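Local coordinates for MmeI (Methylophilus methylotrophus, PDB 5HR4), which is a type IIL restriction-modification enzyme that probably methylates the exocyclic amino group of adenine in DNA with S-adenosyl-L-methionine, at residues F410-E415 / L457-L462. Sequence-based numbering, arbitrary orientation.
Sequences FGIEIE and LNANAL. With SFG (sinefungin), chain H.
Strand 409-413 runs parallel to 455-458, the edge strand of the methyltransferase sheet, with I412 paired with L457; L457 N donates to G411 O (2.7 Å), E413 N to L457 O, and A459 N, in the loop that follows, to E413 O from above the carbonyl plane. That last carbonyl is gripped twice. The N458 side-chain amide, placed by a CG anti to the backbone N (chi1 175°), brings ND2 to E413 O at 2.8 Å, in the carbonyl plane and on a lone pair, and reaches I414 O more weakly. One amide thus ties down the turn that leads into helix 416-440. I412 lies on the same face as L457; its CG2 packs against A461 CB at 3.7 Å, with F360 and W466 also touching the isoleucine.

At the C-terminal ends of the strands the two segments hold sinefungin. The E413 carboxylate, on a chain bent at chi2 (57°), takes both ribose hydroxyls, OE2 from O2' (2.7 Å) and OE1 from O3' (3.0 Å). OE2 also accepts from E415 N, at the N-cap of helix 416-440, which approaches from above the carboxylate plane. A glutamine here would probably turn an NH2 toward a hydroxyl or toward E415 N, weakening the paired grip on the ribose. I414 runs alongside N460, its CG2 lying 3.6 Å from C4 of the adenine. At the far edge of the base, A461 N donates to N1 (3.1 Å), while N460 OD1 receives N6 weakly and closes an Asx turn with L462 N (3.1 Å). An acidic residue on the ribose diol after the second strand is a hallmark of Rossmann-like methyltransferases, and the pairing of N1 and N6 with the adjoining loop implies that this contact reads adenine and ribose together, as expected for S-adenosyl-L-methionine.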
loop_
_atom_site.group_PDB
_atom_site.type_symbol
_atom_site.label_atom_id
_atom_site.label_comp_id
_atom_site.label_asym_id
_atom_site.label_seq_id
_atom_site.Cartn_x
_atom_site.Cartn_y
_atom_site.Cartn_z
ATOM N N PHE A 410 18.823 10.370 -4.998
ATOM C CA PHE A 410 19.145 10.092 -3.610
ATOM C C PHE A 410 18.081 9.157 -3.059
ATOM O O PHE A 410 16.894 9.350 -3.338
ATOM C CB PHE A 410 19.171 11.393 -2.777
ATOM C CG PHE A 410 20.237 12.389 -3.196
ATOM C CD1 PHE A 410 20.013 13.293 -4.232
ATOM C CD2 PHE A 410 21.458 12.441 -2.529
ATOM C CE1 PHE A 410 21.006 14.222 -4.612
ATOM C CE2 PHE A 410 22.448 13.353 -2.908
ATOM C CZ PHE A 410 22.220 14.239 -3.951
ATOM N N GLY A 411 18.482 8.164 -2.266
ATOM C CA GLY A 411 17.517 7.207 -1.755
ATOM C C GLY A 411 17.991 6.502 -0.503
ATOM O O GLY A 411 19.196 6.311 -0.295
ATOM N N ILE A 412 17.026 6.084 0.324
ATOM C CA ILE A 412 17.266 5.281 1.524
ATOM C C ILE A 412 16.518 3.951 1.391
ATOM O O ILE A 412 15.332 3.932 1.038
ATOM C CB ILE A 412 16.812 6.018 2.800
ATOM C CG1 ILE A 412 17.439 7.411 2.922
ATOM C CG2 ILE A 412 17.170 5.204 3.998
ATOM C CD1 ILE A 412 16.731 8.330 3.930
ATOM N N GLU A 413 17.194 2.847 1.709
ATOM C CA GLU A 413 16.629 1.513 1.527
ATOM C C GLU A 413 17.252 0.551 2.548
ATOM O O GLU A 413 18.476 0.489 2.691
ATOM C CB GLU A 413 16.858 1.054 0.079
ATOM C CG GLU A 413 16.693 -0.432 -0.212
ATOM C CD GLU A 413 15.310 -0.997 0.175
ATOM O OE1 GLU A 413 14.291 -0.297 -0.028
ATOM O OE2 GLU A 413 15.246 -2.148 0.692
ATOM N N ILE A 414 16.413 -0.198 3.265
ATOM C CA ILE A 414 16.910 -0.936 4.422
ATOM C C ILE A 414 17.515 -2.282 4.033
ATOM O O ILE A 414 18.379 -2.792 4.745
ATOM C CB ILE A 414 15.797 -1.101 5.470
ATOM C CG1 ILE A 414 16.368 -1.494 6.845
ATOM C CG2 ILE A 414 14.772 -2.133 5.025
ATOM C CD1 ILE A 414 15.330 -1.374 7.976
ATOM N N GLU A 415 17.086 -2.885 2.928
ATOM C CA GLU A 415 17.669 -4.137 2.466
ATOM C C GLU A 415 18.777 -3.838 1.466
ATOM O O GLU A 415 18.620 -2.993 0.585
ATOM C CB GLU A 415 16.611 -5.033 1.822
ATOM C CG GLU A 415 15.570 -5.603 2.781
ATOM C CD GLU A 415 16.139 -6.598 3.823
ATOM O OE1 GLU A 415 16.716 -7.647 3.437
ATOM O OE2 GLU A 415 15.995 -6.332 5.039
ATOM N N LEU A 457 21.600 5.181 0.035
ATOM C CA LEU A 457 22.113 4.709 1.310
ATOM C C LEU A 457 21.340 3.467 1.773
ATOM O O LEU A 457 20.113 3.400 1.649
ATOM C CB LEU A 457 22.004 5.815 2.353
ATOM C CG LEU A 457 22.537 5.424 3.722
ATOM C CD1 LEU A 457 24.004 5.099 3.598
ATOM C CD2 LEU A 457 22.285 6.550 4.716
ATOM N N ASN A 458 22.065 2.481 2.294
ATOM C CA ASN A 458 21.459 1.300 2.902
ATOM C C ASN A 458 21.363 1.583 4.393
ATOM O O ASN A 458 22.353 1.471 5.118
ATOM C CB ASN A 458 22.282 0.045 2.617
ATOM C CG ASN A 458 21.740 -1.200 3.333
ATOM O OD1 ASN A 458 22.477 -2.163 3.566
ATOM N ND2 ASN A 458 20.451 -1.188 3.678
ATOM N N ALA A 459 20.171 1.941 4.855
ATOM C CA ALA A 459 19.974 2.337 6.234
ATOM C C ALA A 459 18.484 2.285 6.514
ATOM O O ALA A 459 17.699 1.833 5.678
ATOM C CB ALA A 459 20.569 3.719 6.495
ATOM N N ASN A 460 18.087 2.765 7.685
ATOM C CA ASN A 460 16.712 2.691 8.156
ATOM C C ASN A 460 16.176 4.113 8.236
ATOM O O ASN A 460 16.430 4.826 9.212
ATOM C CB ASN A 460 16.631 1.980 9.509
ATOM C CG ASN A 460 15.206 1.836 10.003
ATOM O OD1 ASN A 460 14.436 2.803 10.038
ATOM N ND2 ASN A 460 14.836 0.627 10.353
ATOM N N ALA A 461 15.386 4.495 7.229
ATOM C CA ALA A 461 15.002 5.889 7.035
ATOM C C ALA A 461 14.283 6.496 8.231
ATOM O O ALA A 461 14.158 7.726 8.305
ATOM C CB ALA A 461 14.106 6.009 5.813
ATOM N N LEU A 462 13.783 5.675 9.154
ATOM C CA LEU A 462 13.083 6.210 10.312
ATOM C C LEU A 462 14.022 6.508 11.474
ATOM O O LEU A 462 13.661 7.305 12.353
ATOM C CB LEU A 462 11.979 5.241 10.755
ATOM C CG LEU A 462 10.887 4.900 9.715
ATOM C CD1 LEU A 462 9.747 4.144 10.345
ATOM C CD2 LEU A 462 10.349 6.127 9.033
HETATM N N SFG H . 9.185 1.938 -4.621
HETATM C CA SFG H . 10.017 0.754 -4.637
HETATM C C SFG H . 9.972 0.195 -6.046
HETATM O O SFG H . 9.272 0.781 -6.901
HETATM O OXT SFG H . 10.624 -0.827 -6.367
HETATM C CB SFG H . 9.488 -0.277 -3.646
HETATM C CG SFG H . 9.392 0.388 -2.282
HETATM C CD SFG H . 8.619 -0.570 -1.404
HETATM N NE SFG H . 7.213 -0.360 -1.690
HETATM C "C5'" SFG H . 8.923 -0.351 0.087
HETATM C "C4'" SFG H . 10.445 -0.424 0.452
HETATM O "O4'" SFG H . 10.623 0.116 1.624
HETATM C "C3'" SFG H . 10.982 -1.856 0.623
HETATM O "O3'" SFG H . 11.877 -2.075 -0.369
HETATM C "C2'" SFG H . 11.640 -1.908 2.034
HETATM O "O2'" SFG H . 12.946 -2.626 2.009
HETATM C "C1'" SFG H . 11.848 -0.663 2.324
HETATM N N9 SFG H . 11.716 -0.367 3.716
HETATM C C8 SFG H . 10.847 -0.869 4.589
HETATM N N7 SFG H . 11.046 -0.274 5.768
HETATM C C5 SFG H . 12.038 0.602 5.615
HETATM C C6 SFG H . 12.634 1.455 6.512
HETATM N N6 SFG H . 12.401 1.716 7.911
HETATM N N1 SFG H . 13.626 2.253 6.138
HETATM C C2 SFG H . 14.047 2.220 4.850
HETATM N N3 SFG H . 13.461 1.373 3.963
HETATM C C4 SFG H . 12.451 0.560 4.348
#